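Local coordinates for macrophomate synthase intermolecular Diels-Alderase (Macrophoma commelinae, PDB 1IZC), which belongs to the HpcH/HpaI aldolase/citrate lyase family of TIM-barrel enzymes and holds a magnesium ion together with pyruvic acid, at residues A[190-193]-A[194-198]; A[127-130]-A[131-135]; A[276-279]-A[280-284]; A[77-80]-A[81-85]. The protein carries 1 engineered substitution. All blocks are in the same frame, centred on the assembly; numbering follows the deposited sequence.

Contact 1: A[190-193]-A[194-198]; sequences VENV and DAIAA
The short helix 193-197 starts at Asn192, whose carbonyl receives the first amides of the new turn. Asn192 is the N-cap and also the first residue to leave helical geometry after helix 187-191. Its O accepts from Ile196 N at 3.3 Å, and only weakly from Ala195 N. One residue on, Val193 O takes Ala197 N at 2.8 Å. The Asn192 side chain makes no capping bond. With CG anti to the backbone N (chi1 -166°), it leans over the turn so that OD1 lies 3.4 Å from Ala195 CB. A water bridges what the side chain does not reach directly: it donates to Asn192 OD1 and accepts from Ala195 N, at 3.0 Å each. ND2 turns to Glu127 O, which holds the amide in place. A second water links Glu191 O (2.9 Å) to Asp194 N (3.0 Å), spanning the break between the helices. Asp194 OD1 forms a salt bridge with Arg245, while the buried Ile196 sends CD1 to 3.7 Å from Asn192 O and packs on Pro182 and Ile184 of strand 179-184. Asn192 thus joins two short helices in the crossover between strands 179-184 and 205-207, part of the helical layer around a TIM barrel.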
loop_
_atom_site.group_PDB
_atom_site.type_symbol
_atom_site.label_atom_id
_atom_site.label_comp_id
_atom_site.label_asym_id
_atom_site.label_seq_id
_atom_site.Cartn_x
_atom_site.Cartn_y
_atom_site.Cartn_z
ATOM N N VAL A 190 -39.211 -3.733 -8.171
ATOM C CA VAL A 190 -40.073 -3.259 -9.241
ATOM C C VAL A 190 -41.525 -3.247 -8.763
ATOM O O VAL A 190 -42.278 -2.311 -9.040
ATOM C CB VAL A 190 -39.919 -4.163 -10.484
ATOM C CG1 VAL A 190 -41.043 -3.889 -11.493
ATOM C CG2 VAL A 190 -38.561 -3.900 -11.134
ATOM N N GLU A 191 -41.912 -4.270 -8.013
ATOM C CA GLU A 191 -43.281 -4.343 -7.521
ATOM C C GLU A 191 -43.627 -3.191 -6.577
ATOM O O GLU A 191 -44.793 -2.799 -6.461
ATOM C CB GLU A 191 -43.520 -5.693 -6.833
ATOM C CG GLU A 191 -43.252 -6.879 -7.761
ATOM C CD GLU A 191 -43.583 -8.241 -7.160
ATOM O OE1 GLU A 191 -43.129 -8.538 -6.030
ATOM O OE2 GLU A 191 -44.285 -9.024 -7.839
ATOM N N ASN A 192 -42.616 -2.623 -5.924
ATOM C CA ASN A 192 -42.851 -1.534 -4.982
ATOM C C ASN A 192 -42.258 -0.204 -5.474
ATOM O O ASN A 192 -42.092 0.728 -4.689
ATOM C CB ASN A 192 -42.244 -1.926 -3.624
ATOM C CG ASN A 192 -42.714 -1.043 -2.481
ATOM O OD1 ASN A 192 -43.858 -0.578 -2.460
ATOM N ND2 ASN A 192 -41.833 -0.819 -1.509
ATOM N N VAL A 193 -41.970 -0.103 -6.769
ATOM C CA VAL A 193 -41.345 1.118 -7.291
ATOM C C VAL A 193 -42.210 2.374 -7.197
ATOM O O VAL A 193 -41.692 3.481 -7.065
ATOM C CB VAL A 193 -40.854 0.926 -8.757
ATOM C CG1 VAL A 193 -42.036 0.866 -9.719
ATOM C CG2 VAL A 193 -39.918 2.064 -9.144
ATOM N N ASP A 194 -43.529 2.226 -7.260
ATOM C CA ASP A 194 -44.365 3.411 -7.155
ATOM C C ASP A 194 -44.136 4.111 -5.822
ATOM O O ASP A 194 -44.045 5.339 -5.771
ATOM C CB ASP A 194 -45.849 3.054 -7.311
ATOM C CG ASP A 194 -46.169 2.524 -8.693
ATOM O OD1 ASP A 194 -45.525 2.977 -9.661
ATOM O OD2 ASP A 194 -47.067 1.663 -8.817
ATOM N N ALA A 195 -44.037 3.338 -4.745
ATOM C CA ALA A 195 -43.827 3.911 -3.423
ATOM C C ALA A 195 -42.423 4.498 -3.274
ATOM O O ALA A 195 -42.242 5.568 -2.698
ATOM C CB ALA A 195 -44.055 2.851 -2.356
ATOM N N ILE A 196 -41.428 3.797 -3.798
ATOM C CA ILE A 196 -40.062 4.278 -3.677
ATOM C C ILE A 196 -39.879 5.576 -4.465
ATOM O O ILE A 196 -39.269 6.528 -3.973
ATOM C CB ILE A 196 -39.061 3.201 -4.171
ATOM C CG1 ILE A 196 -39.166 1.956 -3.276
ATOM C CG2 ILE A 196 -37.630 3.763 -4.131
ATOM C CD1 ILE A 196 -38.480 0.718 -3.846
ATOM N N ALA A 197 -40.441 5.617 -5.669
ATOM C CA ALA A 197 -40.323 6.785 -6.540
ATOM C C ALA A 197 -40.985 8.028 -5.965
ATOM O O ALA A 197 -40.585 9.154 -6.277
ATOM C CB ALA A 197 -40.922 6.470 -7.910
ATOM N N ALA A 198 -41.990 7.812 -5.122
ATOM C CA ALA A 198 -42.742 8.906 -4.509
ATOM C C ALA A 198 -42.109 9.495 -3.249
ATOM O O ALA A 198 -42.622 10.471 -2.690
ATOM C CB ALA A 198 -44.173 8.433 -4.189
HETATM O O HOH W 1 -45.478 -0.098 -7.161
HETATM O O HOH W 2 -45.389 0.717 -4.671
#

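Contact 2: A[127-130]-A[131-135]; sequences ETVE and EVREF
Thr128 and Glu131 hold each other at the start of helix 129-139, the side chains crossing at about a right angle. Thr128 OG1 accepts from Glu131 N at 3.1 Å. Its chi1 of 71° sets OG1 between the backbone N and the carbonyl carbon, where it faces the first turn. In return Glu131, its chain extended beyond CG, folds back so that OE1 grips two amides ahead of the helix. Glu127 N reaches it at 2.6 Å, nearly along the C-O axis and almost straight (167°), while Thr128 N comes at 3.2 Å from above the carboxylate plane. With two donors on one oxygen and a salt bridge from OE2 to Lys104, this carboxylate is fixed in its rotation and probably kept ionised. Glu127 OE2 is hydrogen-bonded to Ser186. Packing is close here: Thr128 OG1 lies only 3.0 Å from Glu131 CG, and Val132, buried, brings CG2 to 3.7 Å from Thr128 O.

On an intermediate flank Arg133 lies alongside Val129, both pointing the same way and packed on Met199, although the modelled closeness of their ends is doubtful; Arg133 NE forms a salt bridge with Glu201, which helps to hold the guanidinium in place. The solvent side is looser, for Glu130 and Glu134 are exposed. Between them a water donates to Glu130 O and to Glu134 OE2, 2.7 Å from each, and the same OE2 also meets Lys137 in a salt bridge. The reciprocal bonds of Thr128 and Glu131 make this a capping box at the N terminus of a helix.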
loop_
_atom_site.group_PDB
_atom_site.type_symbol
_atom_site.label_atom_id
_atom_site.label_comp_id
_atom_site.label_asym_id
_atom_site.label_seq_id
_atom_site.Cartn_x
_atom_site.Cartn_y
_atom_site.Cartn_z
ATOM N N GLU A 127 -35.755 -2.146 -1.953
ATOM C CA GLU A 127 -37.070 -2.775 -2.096
ATOM C C GLU A 127 -38.145 -2.121 -1.229
ATOM O O GLU A 127 -39.342 -2.338 -1.458
ATOM C CB GLU A 127 -36.975 -4.271 -1.767
ATOM C CG GLU A 127 -35.996 -5.016 -2.665
ATOM C CD GLU A 127 -35.976 -6.509 -2.429
ATOM O OE1 GLU A 127 -36.223 -6.941 -1.285
ATOM O OE2 GLU A 127 -35.698 -7.247 -3.392
ATOM N N THR A 128 -37.725 -1.326 -0.245
ATOM C CA THR A 128 -38.674 -0.663 0.650
ATOM C C THR A 128 -38.308 0.784 0.950
ATOM O O THR A 128 -37.142 1.186 0.879
ATOM C CB THR A 128 -38.799 -1.391 2.021
ATOM O OG1 THR A 128 -37.604 -1.188 2.787
ATOM C CG2 THR A 128 -39.026 -2.882 1.835
ATOM N N VAL A 129 -39.316 1.569 1.309
ATOM C CA VAL A 129 -39.078 2.958 1.645
ATOM C C VAL A 129 -38.251 3.004 2.932
ATOM O O VAL A 129 -37.439 3.911 3.124
ATOM C CB VAL A 129 -40.424 3.708 1.829
ATOM C CG1 VAL A 129 -40.172 5.088 2.377
ATOM C CG2 VAL A 129 -41.151 3.804 0.495
ATOM N N GLU A 130 -38.440 2.019 3.808
ATOM C CA GLU A 130 -37.684 1.980 5.062
ATOM C C GLU A 130 -36.183 1.852 4.815
ATOM O O GLU A 130 -35.379 2.456 5.532
ATOM C CB GLU A 130 -38.133 0.811 5.952
ATOM C CG GLU A 130 -39.540 0.936 6.552
ATOM C CD GLU A 130 -40.664 0.747 5.535
ATOM O OE1 GLU A 130 -40.440 0.122 4.481
ATOM O OE2 GLU A 130 -41.797 1.212 5.805
ATOM N N GLU A 131 -35.795 1.062 3.820
ATOM C CA GLU A 131 -34.364 0.900 3.535
ATOM C C GLU A 131 -33.759 2.235 3.119
ATOM O O GLU A 131 -32.625 2.554 3.476
ATOM C CB GLU A 131 -34.138 -0.120 2.414
ATOM C CG GLU A 131 -34.575 -1.523 2.793
ATOM C CD GLU A 131 -34.491 -2.500 1.645
ATOM O OE1 GLU A 131 -34.758 -2.106 0.495
ATOM O OE2 GLU A 131 -34.168 -3.677 1.903
ATOM N N VAL A 132 -34.520 3.010 2.353
ATOM C CA VAL A 132 -34.034 4.304 1.908
ATOM C C VAL A 132 -33.939 5.265 3.091
ATOM O O VAL A 132 -32.985 6.031 3.202
ATOM C CB VAL A 132 -34.956 4.900 0.821
ATOM C CG1 VAL A 132 -34.440 6.268 0.396
ATOM C CG2 VAL A 132 -35.017 3.956 -0.381
ATOM N N ARG A 133 -34.915 5.229 3.989
ATOM C CA ARG A 133 -34.865 6.131 5.130
ATOM C C ARG A 133 -33.709 5.835 6.083
ATOM O O ARG A 133 -33.266 6.719 6.812
ATOM C CB ARG A 133 -36.221 6.157 5.847
ATOM C CG ARG A 133 -37.262 6.769 4.916
ATOM C CD ARG A 133 -38.543 7.252 5.568
ATOM N NE ARG A 133 -39.231 8.093 4.590
ATOM C CZ ARG A 133 -40.407 7.815 4.033
ATOM N NH1 ARG A 133 -41.064 6.711 4.369
ATOM N NH2 ARG A 133 -40.894 8.618 3.090
ATOM N N GLU A 134 -33.202 4.606 6.067
ATOM C CA GLU A 134 -32.056 4.288 6.910
ATOM C C GLU A 134 -30.856 5.039 6.345
ATOM O O GLU A 134 -29.986 5.495 7.095
ATOM C CB GLU A 134 -31.790 2.782 6.936
ATOM C CG GLU A 134 -32.763 2.029 7.826
ATOM C CD GLU A 134 -32.815 2.598 9.245
ATOM O OE1 GLU A 134 -31.766 2.616 9.931
ATOM O OE2 GLU A 134 -33.906 3.034 9.670
ATOM N N PHE A 135 -30.806 5.182 5.020
ATOM C CA PHE A 135 -29.704 5.924 4.415
ATOM C C PHE A 135 -29.879 7.413 4.665
ATOM O O PHE A 135 -28.910 8.135 4.875
ATOM C CB PHE A 135 -29.590 5.659 2.903
ATOM C CG PHE A 135 -28.714 4.482 2.571
ATOM C CD1 PHE A 135 -29.220 3.181 2.627
ATOM C CD2 PHE A 135 -27.365 4.667 2.290
ATOM C CE1 PHE A 135 -28.386 2.081 2.416
ATOM C CE2 PHE A 135 -26.520 3.568 2.075
ATOM C CZ PHE A 135 -27.027 2.282 2.141
HETATM O O HOH W 3 -36.038 3.261 8.040
#

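Contact 3: A[276-279]-A[280-284]; sequences DVWG and LSRLV
From Asp276 to Val284 the backbone is regular alpha-helix, with Leu280 N, Ser281 N, Arg282 N and Leu283 N bonded to the carbonyls four residues back, among them Arg282 N to Trp278 O at 2.9 Å. One turn apart, Trp278 and Arg282 lie side by side and point the same way. Arg282 is extended from CG to NE, its CG beside the backbone N (chi1 -61°), which runs the chain back along the helix. CG therefore rests 3.1 Å from Trp278 O. Farther out, Arg282 NH2 comes to 3.4 Å from Trp278 CE3 and 3.9 Å from CZ3, meeting the six-membered part of the indole obliquely. The ring and guanidinium planes are 20° apart, and Trp278 CB sits over one guanidinium face, toward its rim. Arg282 is exposed.

The indole N-H looks away from Arg282: Trp278 NE1 donates to Phe154 O of a neighbouring subunit, which fixes the rotation of the ring. Ser281 OG, buried, is hydrogen-bonded to Ser155 OG of that same subunit. Leu280 and Leu283 pack instead on a further subunit, through its Leu59 and Gly279. At the start of the helix Asp276 is buried and ties back to its own barrel, OD2 to His48 ND1 and Ile50 N and OD1 to Gly49 N. A helix leaving the eighth strand of a TIM barrel and lying between subunits is consistent with the exchanged C-terminal helix of related enzymes.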
loop_
_atom_site.group_PDB
_atom_site.type_symbol
_atom_site.label_atom_id
_atom_site.label_comp_id
_atom_site.label_asym_id
_atom_site.label_seq_id
_atom_site.Cartn_x
_atom_site.Cartn_y
_atom_site.Cartn_z
ATOM N N ASP A 276 -14.660 2.163 -17.044
ATOM C CA ASP A 276 -13.235 1.938 -17.158
ATOM C C ASP A 276 -12.798 0.506 -17.406
ATOM O O ASP A 276 -12.006 0.267 -18.322
ATOM C CB ASP A 276 -12.460 2.599 -15.990
ATOM C CG ASP A 276 -12.796 2.037 -14.616
ATOM O OD1 ASP A 276 -13.697 1.185 -14.470
ATOM O OD2 ASP A 276 -12.114 2.471 -13.669
ATOM N N VAL A 277 -13.333 -0.463 -16.667
ATOM C CA VAL A 277 -12.896 -1.844 -16.873
ATOM C C VAL A 277 -13.271 -2.411 -18.244
ATOM O O VAL A 277 -12.407 -2.880 -19.002
ATOM C CB VAL A 277 -13.459 -2.778 -15.778
ATOM C CG1 VAL A 277 -13.050 -4.217 -16.055
ATOM C CG2 VAL A 277 -12.929 -2.344 -14.420
ATOM N N TRP A 278 -14.558 -2.371 -18.577
ATOM C CA TRP A 278 -14.976 -2.902 -19.864
ATOM C C TRP A 278 -14.453 -2.075 -21.021
ATOM O O TRP A 278 -14.119 -2.625 -22.068
ATOM C CB TRP A 278 -16.507 -2.972 -19.949
ATOM C CG TRP A 278 -17.101 -4.057 -19.115
ATOM C CD1 TRP A 278 -16.439 -4.916 -18.284
ATOM C CD2 TRP A 278 -18.488 -4.413 -19.037
ATOM N NE1 TRP A 278 -17.328 -5.785 -17.692
ATOM C CE2 TRP A 278 -18.592 -5.496 -18.135
ATOM C CE3 TRP A 278 -19.652 -3.920 -19.642
ATOM C CZ2 TRP A 278 -19.814 -6.096 -17.822
ATOM C CZ3 TRP A 278 -20.868 -4.516 -19.331
ATOM C CH2 TRP A 278 -20.939 -5.593 -18.428
ATOM N N GLY A 279 -14.391 -0.757 -20.833
ATOM C CA GLY A 279 -13.919 0.130 -21.887
ATOM C C GLY A 279 -12.474 -0.154 -22.274
ATOM O O GLY A 279 -12.144 -0.291 -23.456
ATOM N N LEU A 280 -11.608 -0.232 -21.271
ATOM C CA LEU A 280 -10.197 -0.511 -21.527
ATOM C C LEU A 280 -10.047 -1.907 -22.126
ATOM O O LEU A 280 -9.297 -2.097 -23.083
ATOM C CB LEU A 280 -9.392 -0.418 -20.229
ATOM C CG LEU A 280 -7.887 -0.730 -20.297
ATOM C CD1 LEU A 280 -7.176 0.252 -21.203
ATOM C CD2 LEU A 280 -7.304 -0.651 -18.888
ATOM N N SER A 281 -10.759 -2.877 -21.561
ATOM C CA SER A 281 -10.684 -4.256 -22.056
ATOM C C SER A 281 -11.046 -4.337 -23.547
ATOM O O SER A 281 -10.299 -4.901 -24.360
ATOM C CB SER A 281 -11.616 -5.147 -21.232
ATOM O OG SER A 281 -11.574 -6.489 -21.672
ATOM N N ARG A 282 -12.191 -3.761 -23.910
ATOM C CA ARG A 282 -12.650 -3.794 -25.301
ATOM C C ARG A 282 -11.737 -3.019 -26.241
ATOM O O ARG A 282 -11.509 -3.438 -27.382
ATOM C CB ARG A 282 -14.086 -3.255 -25.393
ATOM C CG ARG A 282 -15.066 -4.084 -24.578
ATOM C CD ARG A 282 -16.463 -3.456 -24.510
ATOM N NE ARG A 282 -17.387 -4.300 -23.755
ATOM C CZ ARG A 282 -18.685 -4.050 -23.597
ATOM N NH1 ARG A 282 -19.231 -2.971 -24.140
ATOM N NH2 ARG A 282 -19.444 -4.889 -22.904
ATOM N N LEU A 283 -11.214 -1.890 -25.774
ATOM C CA LEU A 283 -10.320 -1.089 -26.594
ATOM C C LEU A 283 -9.069 -1.892 -26.953
ATOM O O LEU A 283 -8.673 -1.965 -28.122
ATOM C CB LEU A 283 -9.909 0.178 -25.843
ATOM C CG LEU A 283 -8.874 1.048 -26.558
ATOM C CD1 LEU A 283 -9.512 1.697 -27.780
ATOM C CD2 LEU A 283 -8.353 2.104 -25.609
ATOM N N VAL A 284 -8.450 -2.497 -25.945
ATOM C CA VAL A 284 -7.235 -3.266 -26.173
ATOM C C VAL A 284 -7.511 -4.544 -26.967
ATOM O O VAL A 284 -6.814 -4.838 -27.943
ATOM C CB VAL A 284 -6.535 -3.602 -24.827
ATOM C CG1 VAL A 284 -5.310 -4.477 -25.068
ATOM C CG2 VAL A 284 -6.101 -2.306 -24.135
#

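Contact 4: A[77-80]-A[81-85]; sequences NRLE and LHDAI
Leu79 lies across both His82 and Asp83, each approach oblique, and brings one methyl to the point where those two join. Leu79 CD1 is 3.9 Å from His82 ND1 and equally 3.9 Å from Asp83 OD1, while its CG stands 4.0 Å from Asp83 OD2. Beside that methyl the imidazole and carboxylate are bonded: His82 ND1 donates to Asp83 OD1 at 3.0 Å with an N-H...O angle of 152°. The oxygen lies at the ring edge, in the imidazole plane, but is itself met on its anti side, 33° out of the carboxylate plane. His82 has CG anti to its N (chi1 164°) and Asp83 has CG beside its N, and these different settings bring the imidazole and the carboxylate of adjacent residues within bonding distance. Helix 78-91 is the crossover of a beta-alpha-beta unit, between barrel strands 66-70 and 97-101; Leu81 and Ile85 pack inward on Ile69. Asp83 N bonds to Leu79 O at 2.9 Å, and the carboxyl carbon CG of Asp83 lies 3.4 Å from that same oxygen. Lys57 of a neighbouring subunit forms a salt bridge with Asp83 OD1, giving this atom a second donor and probably stabilising its charge. Glu80, bent at chi2, turns OE1 to Asn77 ND2 of another subunit, whose Asn77 OD1 also accepts from Leu79 N. Arg78 NH1 reaches Val71 O of that subunit.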
loop_
_atom_site.group_PDB
_atom_site.type_symbol
_atom_site.label_atom_id
_atom_site.label_comp_id
_atom_site.label_asym_id
_atom_site.label_seq_id
_atom_site.Cartn_x
_atom_site.Cartn_y
_atom_site.Cartn_z
ATOM N N ASN A 77 -10.128 -0.053 -1.120
ATOM C CA ASN A 77 -9.915 -0.089 0.328
ATOM C C ASN A 77 -10.449 1.255 0.823
ATOM O O ASN A 77 -10.697 2.164 0.030
ATOM C CB ASN A 77 -8.431 -0.176 0.690
ATOM C CG ASN A 77 -7.838 -1.538 0.414
ATOM O OD1 ASN A 77 -8.550 -2.543 0.396
ATOM N ND2 ASN A 77 -6.516 -1.582 0.223
ATOM N N ARG A 78 -10.583 1.398 2.133
ATOM C CA ARG A 78 -11.109 2.621 2.702
ATOM C C ARG A 78 -10.320 3.880 2.347
ATOM O O ARG A 78 -10.885 4.846 1.835
ATOM C CB ARG A 78 -11.196 2.490 4.219
ATOM C CG ARG A 78 -11.921 3.673 4.865
ATOM C CD ARG A 78 -12.031 3.490 6.363
ATOM N NE ARG A 78 -12.849 4.541 6.966
ATOM C CZ ARG A 78 -13.132 4.603 8.264
ATOM N NH1 ARG A 78 -12.650 3.679 9.085
ATOM N NH2 ARG A 78 -13.924 5.566 8.732
ATOM N N LEU A 79 -9.019 3.872 2.622
ATOM C CA LEU A 79 -8.208 5.047 2.344
ATOM C C LEU A 79 -8.150 5.325 0.848
ATOM O O LEU A 79 -8.199 6.484 0.428
ATOM C CB LEU A 79 -6.795 4.871 2.918
ATOM C CG LEU A 79 -5.838 6.054 2.685
ATOM C CD1 LEU A 79 -6.460 7.340 3.192
ATOM C CD2 LEU A 79 -4.515 5.778 3.405
ATOM N N GLU A 80 -8.057 4.267 0.049
ATOM C CA GLU A 80 -8.003 4.421 -1.402
ATOM C C GLU A 80 -9.305 5.005 -1.970
ATOM O O GLU A 80 -9.270 5.756 -2.942
ATOM C CB GLU A 80 -7.662 3.079 -2.054
ATOM C CG GLU A 80 -6.159 2.677 -1.959
ATOM C CD GLU A 80 -5.618 2.468 -0.532
ATOM O OE1 GLU A 80 -6.381 2.111 0.386
ATOM O OE2 GLU A 80 -4.393 2.641 -0.332
ATOM N N LEU A 81 -10.445 4.661 -1.365
ATOM C CA LEU A 81 -11.742 5.208 -1.784
ATOM C C LEU A 81 -11.716 6.716 -1.507
ATOM O O LEU A 81 -12.096 7.538 -2.345
ATOM C CB LEU A 81 -12.884 4.571 -0.983
ATOM C CG LEU A 81 -14.263 5.232 -1.150
ATOM C CD1 LEU A 81 -14.680 5.240 -2.640
ATOM C CD2 LEU A 81 -15.287 4.455 -0.321
ATOM N N HIS A 82 -11.293 7.062 -0.300
ATOM C CA HIS A 82 -11.167 8.461 0.115
ATOM C C HIS A 82 -10.266 9.209 -0.872
ATOM O O HIS A 82 -10.609 10.300 -1.330
ATOM C CB HIS A 82 -10.592 8.498 1.545
ATOM C CG HIS A 82 -10.044 9.829 1.981
ATOM N ND1 HIS A 82 -8.740 10.208 1.744
ATOM C CD2 HIS A 82 -10.594 10.823 2.726
ATOM C CE1 HIS A 82 -8.506 11.372 2.327
ATOM N NE2 HIS A 82 -9.613 11.766 2.931
ATOM N N ASP A 83 -9.128 8.617 -1.219
ATOM C CA ASP A 83 -8.207 9.277 -2.136
ATOM C C ASP A 83 -8.758 9.383 -3.549
ATOM O O ASP A 83 -8.476 10.362 -4.246
ATOM C CB ASP A 83 -6.854 8.544 -2.173
ATOM C CG ASP A 83 -6.043 8.726 -0.885
ATOM O OD1 ASP A 83 -6.408 9.562 -0.043
ATOM O OD2 ASP A 83 -5.015 8.036 -0.728
ATOM N N ALA A 84 -9.541 8.394 -3.978
ATOM C CA ALA A 84 -10.099 8.418 -5.325
ATOM C C ALA A 84 -11.140 9.536 -5.418
ATOM O O ALA A 84 -11.204 10.271 -6.405
ATOM C CB ALA A 84 -10.751 7.055 -5.660
ATOM N N ILE A 85 -11.944 9.685 -4.374
ATOM C CA ILE A 85 -12.966 10.727 -4.390
ATOM C C ILE A 85 -12.282 12.101 -4.436
ATOM O O ILE A 85 -12.663 12.967 -5.234
ATOM C CB ILE A 85 -13.893 10.598 -3.169
ATOM C CG1 ILE A 85 -14.690 9.286 -3.294
ATOM C CG2 ILE A 85 -14.866 11.799 -3.108
ATOM C CD1 ILE A 85 -15.502 8.914 -2.035
#

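Following the chain, contact 4 comes first, then contact 2, contact 1 and contact 3. Each joins adjacent segments, so none closes a long loop, and they run in series without nesting or crossing. Contact 4 lies in the helix after barrel strand 66-70, contact 2 opens the helix after strand 120-123, contact 1 lies between strands 179-184 and 205-207, and contact 3 starts the helix after the last strand, 271-275. Contacts 1 and 2 are neighbours, their centres 11 Å apart, with Ile196 packing against Glu127. Contact 4 lies on the opposite side of the chain's centre from contact 1, its nearest atoms about 9 Å from contact 3. Contacts 3 and 4 also meet other subunits.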